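Local coordinates for possible galactose mutarotase (PDB 4RNL), which probably interconverts the alpha and beta anomers of galactose or a related aldose, at residues Tyr77-Gly91 with Asn107-Arg121. Residues are numbered along the deposited sequence; the frame is centred on the assembly and turned at random.
With GOL (glycerol), chain E.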
loop_
_atom_site.group_PDB
_atom_site.type_symbol
_atom_site.label_atom_id
_atom_site.label_comp_id
_atom_site.label_asym_id
_atom_site.label_seq_id
_atom_site.Cartn_x
_atom_site.Cartn_y
_atom_site.Cartn_z
ATOM N N TYR A 77 3.188 -7.871 4.901
ATOM C CA TYR A 77 2.100 -7.202 4.195
ATOM C C TYR A 77 2.330 -7.091 2.685
ATOM O O TYR A 77 1.923 -6.107 2.073
ATOM C CB TYR A 77 1.845 -5.811 4.796
ATOM C CG TYR A 77 1.360 -5.879 6.226
ATOM C CD1 TYR A 77 2.261 -5.973 7.280
ATOM C CD2 TYR A 77 0.005 -5.891 6.517
ATOM C CE1 TYR A 77 1.819 -6.055 8.595
ATOM C CE2 TYR A 77 -0.451 -5.977 7.832
ATOM C CZ TYR A 77 0.463 -6.066 8.862
ATOM O OH TYR A 77 0.020 -6.143 10.170
ATOM N N PHE A 78 2.974 -8.092 2.083
ATOM C CA PHE A 78 3.223 -8.060 0.641
ATOM C C PHE A 78 1.931 -7.809 -0.133
ATOM O O PHE A 78 0.941 -8.508 0.075
ATOM C CB PHE A 78 3.843 -9.377 0.167
ATOM C CG PHE A 78 5.293 -9.537 0.526
ATOM C CD1 PHE A 78 6.115 -8.426 0.698
ATOM C CD2 PHE A 78 5.838 -10.802 0.686
ATOM C CE1 PHE A 78 7.465 -8.588 1.016
ATOM C CE2 PHE A 78 7.182 -10.971 1.008
ATOM C CZ PHE A 78 7.994 -9.861 1.174
ATOM N N GLY A 79 1.948 -6.792 -0.999
ATOM C CA GLY A 79 0.847 -6.469 -1.899
ATOM C C GLY A 79 -0.486 -6.055 -1.296
ATOM O O GLY A 79 -1.474 -5.873 -2.023
ATOM N N ALA A 80 -0.523 -5.854 0.017
ATOM C CA ALA A 80 -1.794 -5.913 0.731
ATOM C C ALA A 80 -2.622 -4.636 0.753
ATOM O O ALA A 80 -2.091 -3.532 0.891
ATOM C CB ALA A 80 -1.564 -6.402 2.155
ATOM N N LEU A 81 -3.936 -4.815 0.629
ATOM C CA LEU A 81 -4.907 -3.783 0.987
ATOM C C LEU A 81 -4.855 -3.683 2.512
ATOM O O LEU A 81 -5.125 -4.661 3.213
ATOM C CB LEU A 81 -6.299 -4.233 0.528
ATOM C CG LEU A 81 -7.529 -3.316 0.515
ATOM C CD1 LEU A 81 -8.723 -4.074 -0.055
ATOM C CD2 LEU A 81 -7.875 -2.798 1.869
ATOM N N VAL A 82 -4.505 -2.513 3.035
ATOM C CA VAL A 82 -4.324 -2.366 4.473
ATOM C C VAL A 82 -5.428 -1.498 5.067
ATOM O O VAL A 82 -5.758 -0.445 4.519
ATOM C CB VAL A 82 -2.955 -1.748 4.801
ATOM C CG1 VAL A 82 -2.851 -1.449 6.286
ATOM C CG2 VAL A 82 -1.846 -2.694 4.369
ATOM N N GLY A 83 -6.002 -1.946 6.183
ATOM C CA GLY A 83 -7.056 -1.201 6.868
ATOM C C GLY A 83 -7.416 -1.955 8.137
ATOM O O GLY A 83 -6.918 -3.073 8.323
ATOM N N ARG A 84 -8.286 -1.408 8.993
ATOM C CA ARG A 84 -9.037 -0.173 8.747
ATOM C C ARG A 84 -8.168 1.077 8.852
ATOM O O ARG A 84 -8.512 2.136 8.317
ATOM C CB ARG A 84 -10.199 -0.073 9.757
ATOM C CG ARG A 84 -11.189 1.053 9.486
ATOM C CD ARG A 84 -12.268 1.148 10.564
ATOM N NE ARG A 84 -13.075 -0.073 10.683
ATOM C CZ ARG A 84 -14.327 -0.082 11.142
ATOM N NH1 ARG A 84 -14.913 1.057 11.494
ATOM N NH2 ARG A 84 -15.004 -1.220 11.237
ATOM N N TYR A 85 -7.048 0.959 9.559
ATOM C CA TYR A 85 -6.145 2.101 9.733
ATOM C C TYR A 85 -4.715 1.694 9.398
ATOM O O TYR A 85 -4.107 0.882 10.099
ATOM C CB TYR A 85 -6.239 2.730 11.146
ATOM C CG TYR A 85 -5.474 4.042 11.186
ATOM C CD1 TYR A 85 -4.107 4.060 11.427
ATOM C CD2 TYR A 85 -6.111 5.251 10.913
ATOM C CE1 TYR A 85 -3.393 5.234 11.408
ATOM C CE2 TYR A 85 -5.407 6.441 10.897
ATOM C CZ TYR A 85 -4.042 6.420 11.143
ATOM O OH TYR A 85 -3.314 7.588 11.125
ATOM N N ALA A 86 -4.178 2.265 8.325
ATOM C CA ALA A 86 -2.833 1.908 7.875
ATOM C C ALA A 86 -1.798 2.604 8.742
ATOM O O ALA A 86 -1.969 3.765 9.125
ATOM C CB ALA A 86 -2.631 2.280 6.419
ATOM N N ASN A 87 -0.707 1.893 9.000
ATOM C CA ASN A 87 0.344 2.334 9.918
ATOM C C ASN A 87 -0.083 2.328 11.392
ATOM O O ASN A 87 -0.966 1.557 11.783
ATOM C CB ASN A 87 0.955 3.674 9.491
ATOM C CG ASN A 87 2.435 3.739 9.776
ATOM O OD1 ASN A 87 2.841 4.163 10.852
ATOM N ND2 ASN A 87 3.252 3.268 8.828
ATOM N N ARG A 88 0.538 3.172 12.207
ATOM C CA ARG A 88 0.489 2.981 13.653
ATOM C C ARG A 88 -0.437 3.936 14.389
ATOM O O ARG A 88 -0.542 5.115 14.041
ATOM C CB ARG A 88 1.904 3.088 14.243
ATOM C CG ARG A 88 2.840 2.008 13.754
ATOM C CD ARG A 88 4.246 2.135 14.317
ATOM N NE ARG A 88 5.003 0.925 13.984
ATOM C CZ ARG A 88 5.615 0.728 12.821
ATOM N NH1 ARG A 88 5.591 1.674 11.891
ATOM N NH2 ARG A 88 6.253 -0.414 12.585
ATOM N N ILE A 89 -1.092 3.409 15.418
ATOM C CA ILE A 89 -1.819 4.227 16.382
ATOM C C ILE A 89 -1.153 4.000 17.726
ATOM O O ILE A 89 -1.096 2.869 18.222
ATOM C CB ILE A 89 -3.306 3.831 16.448
ATOM C CG1 ILE A 89 -3.986 4.128 15.107
ATOM C CG2 ILE A 89 -4.017 4.569 17.605
ATOM C CD1 ILE A 89 -5.436 3.606 15.005
ATOM N N ALA A 90 -0.619 5.070 18.298
ATOM C CA ALA A 90 0.174 4.968 19.517
ATOM C C ALA A 90 -0.627 4.369 20.672
ATOM O O ALA A 90 -1.771 4.764 20.926
ATOM C CB ALA A 90 0.734 6.332 19.894
ATOM N N GLY A 91 -0.024 3.399 21.353
ATOM C CA GLY A 91 -0.608 2.810 22.549
ATOM C C GLY A 91 -1.827 1.949 22.282
ATOM O O GLY A 91 -2.523 1.553 23.224
ATOM N N ASN A 107 1.831 -4.459 17.719
ATOM C CA ASN A 107 3.158 -3.941 17.387
ATOM C C ASN A 107 3.780 -3.320 18.629
ATOM O O ASN A 107 3.756 -2.098 18.806
ATOM C CB ASN A 107 3.042 -2.924 16.243
ATOM C CG ASN A 107 4.375 -2.294 15.863
ATOM O OD1 ASN A 107 4.475 -1.076 15.723
ATOM N ND2 ASN A 107 5.398 -3.118 15.695
ATOM N N GLY A 108 4.328 -4.164 19.499
ATOM C CA GLY A 108 4.729 -3.706 20.819
ATOM C C GLY A 108 3.504 -3.152 21.524
ATOM O O GLY A 108 2.488 -3.836 21.639
ATOM N N ARG A 109 3.581 -1.904 21.974
ATOM C CA ARG A 109 2.464 -1.300 22.690
ATOM C C ARG A 109 1.428 -0.724 21.739
ATOM O O ARG A 109 0.334 -0.346 22.165
ATOM C CB ARG A 109 2.963 -0.195 23.624
ATOM C CG ARG A 109 3.703 -0.708 24.845
ATOM C CD ARG A 109 4.324 0.432 25.633
ATOM N NE ARG A 109 5.703 0.123 26.004
ATOM C CZ ARG A 109 6.151 0.033 27.252
ATOM N NH1 ARG A 109 5.334 0.245 28.273
ATOM N NH2 ARG A 109 7.425 -0.260 27.475
ATOM N N HIS A 110 1.776 -0.664 20.458
ATOM C CA HIS A 110 0.978 0.065 19.480
ATOM C C HIS A 110 0.094 -0.848 18.642
ATOM O O HIS A 110 0.302 -2.060 18.586
ATOM C CB HIS A 110 1.891 0.865 18.541
ATOM C CG HIS A 110 2.918 1.686 19.254
ATOM N ND1 HIS A 110 2.606 2.505 20.315
ATOM C CD2 HIS A 110 4.249 1.824 19.050
ATOM C CE1 HIS A 110 3.702 3.104 20.746
ATOM N NE2 HIS A 110 4.715 2.705 19.993
ATOM N N SER A 111 -0.890 -0.247 17.984
ATOM C CA SER A 111 -1.660 -0.934 16.952
ATOM C C SER A 111 -1.072 -0.623 15.580
ATOM O O SER A 111 -0.778 0.541 15.276
ATOM C CB SER A 111 -3.118 -0.475 17.007
ATOM O OG SER A 111 -3.782 -0.781 15.791
ATOM N N LEU A 112 -0.900 -1.652 14.747
ATOM C CA LEU A 112 -0.317 -1.475 13.410
ATOM C C LEU A 112 -1.224 -2.068 12.348
ATOM O O LEU A 112 -1.690 -3.206 12.493
ATOM C CB LEU A 112 1.053 -2.160 13.321
ATOM C CG LEU A 112 1.700 -2.266 11.935
ATOM C CD1 LEU A 112 2.118 -0.899 11.401
ATOM C CD2 LEU A 112 2.890 -3.209 11.987
ATOM N N HIS A 113 -1.478 -1.292 11.296
ATOM C CA HIS A 113 -2.139 -1.783 10.080
ATOM C C HIS A 113 -3.485 -2.450 10.350
ATOM O O HIS A 113 -3.850 -3.435 9.702
ATOM C CB HIS A 113 -1.218 -2.756 9.313
ATOM C CG HIS A 113 -0.022 -2.102 8.684
ATOM N ND1 HIS A 113 0.000 -0.777 8.310
ATOM C CD2 HIS A 113 1.193 -2.604 8.351
ATOM C CE1 HIS A 113 1.176 -0.483 7.782
ATOM N NE2 HIS A 113 1.919 -1.580 7.789
ATOM N N GLY A 114 -4.235 -1.920 11.310
ATOM C CA GLY A 114 -5.580 -2.408 11.526
ATOM C C GLY A 114 -5.714 -3.618 12.433
ATOM O O GLY A 114 -6.819 -4.116 12.626
ATOM N N GLY A 115 -4.608 -4.099 12.994
ATOM C CA GLY A 115 -4.681 -5.190 13.955
ATOM C C GLY A 115 -4.427 -6.553 13.338
ATOM O O GLY A 115 -4.279 -6.661 12.123
ATOM N N PRO A 116 -4.370 -7.601 14.172
ATOM C CA PRO A 116 -4.065 -8.949 13.677
ATOM C C PRO A 116 -5.038 -9.407 12.604
ATOM O O PRO A 116 -4.609 -10.064 11.650
ATOM C CB PRO A 116 -4.207 -9.821 14.929
ATOM C CG PRO A 116 -3.877 -8.878 16.063
ATOM C CD PRO A 116 -4.481 -7.562 15.643
ATOM N N GLY A 117 -6.318 -9.079 12.761
ATOM C CA GLY A 117 -7.315 -9.392 11.747
ATOM C C GLY A 117 -7.679 -8.200 10.870
ATOM O O GLY A 117 -8.842 -8.035 10.487
ATOM N N GLY A 118 -6.690 -7.371 10.543
ATOM C CA GLY A 118 -6.897 -6.249 9.639
ATOM C C GLY A 118 -7.332 -6.658 8.236
ATOM O O GLY A 118 -7.431 -7.860 7.919
ATOM N N PHE A 119 -7.565 -5.654 7.387
ATOM C CA PHE A 119 -8.131 -5.861 6.049
ATOM C C PHE A 119 -7.240 -6.750 5.178
ATOM O O PHE A 119 -7.715 -7.375 4.232
ATOM C CB PHE A 119 -8.345 -4.515 5.331
ATOM C CG PHE A 119 -9.484 -3.660 5.888
ATOM C CD1 PHE A 119 -10.195 -4.036 7.022
ATOM C CD2 PHE A 119 -9.843 -2.481 5.238
ATOM C CE1 PHE A 119 -11.249 -3.237 7.507
ATOM C CE2 PHE A 119 -10.880 -1.674 5.718
ATOM C CZ PHE A 119 -11.585 -2.058 6.854
ATOM N N SER A 120 -5.951 -6.809 5.506
ATOM C CA SER A 120 -5.011 -7.579 4.692
ATOM C C SER A 120 -5.083 -9.076 4.976
ATOM O O SER A 120 -4.441 -9.869 4.286
ATOM C CB SER A 120 -3.588 -7.091 4.938
ATOM O OG SER A 120 -3.217 -7.351 6.271
ATOM N N ARG A 121 -5.870 -9.460 5.975
ATOM C CA ARG A 121 -5.966 -10.867 6.374
ATOM C C ARG A 121 -7.397 -11.375 6.404
ATOM O O ARG A 121 -7.707 -12.323 7.125
ATOM C CB ARG A 121 -5.319 -11.071 7.749
ATOM C CG ARG A 121 -3.806 -10.894 7.757
ATOM C CD ARG A 121 -3.397 -9.723 8.622
ATOM N NE ARG A 121 -1.950 -9.513 8.618
ATOM C CZ ARG A 121 -1.193 -9.540 9.706
ATOM N NH1 ARG A 121 -1.745 -9.750 10.900
ATOM N NH2 ARG A 121 0.110 -9.332 9.607
HETATM C C1 GOL E . 5.542 0.280 6.824
HETATM O O1 GOL E . 4.222 0.064 6.387
HETATM C C2 GOL E . 5.634 0.140 8.343
HETATM O O2 GOL E . 5.870 1.412 8.940
HETATM C C3 GOL E . 6.782 -0.822 8.653
HETATM O O3 GOL E . 7.127 -0.781 10.021
HETATM O O HOH W 1 -2.693 -5.873 10.198
HETATM O O HOH W 2 -4.502 -4.726 7.190
HETATM O O HOH W 3 -9.118 -3.262 11.169
HETATM O O HOH W 4 -3.794 0.297 13.161
HETATM O O HOH W 5 7.885 -2.592 13.702
#
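H113 turns the edge of its imidazole, CD2 foremost, onto the face of Y77 in a T-shaped stack, centroids 4.5 Å apart and planes at 72°. With CG anti to its own carbonyl carbon (chi1 -69°), H113 reaches back to the 77-91 segment, where ND1 accepts from N87 N at 2.8 Å, the donor tilted from the ring plane. H113 N returns a bond to N87 O, so backbone and ring are both gripped by one residue. ND1 being an acceptor, NE2 donates to glycerol O1, 3.2 Å away. R121 crosses Y77 at about a right angle, its guanidinium plane nearly parallel to the ring and one face over Y77 OH, and a water joins Y77 OH to H113 O and G115 O. F119 lies with its ring face against the G83-R84 backbone, G83 CA making a CH-pi contact, while F119 N donates to G83 O at 2.8 Å. Farther along, R88 NE donates to N107 OD1 at 2.7 Å, near the guanidinium plane, and R88 NH2 holds glycerol O3. I89 and S111 form an antiparallel hydrogen-bonded pair joining short strands 88-89 and 111-112. Glycerol, also bound by H182, D242 and E308, marks a polar pocket consistent with the sugar site of the galactose mutarotase beta-sandwich fold.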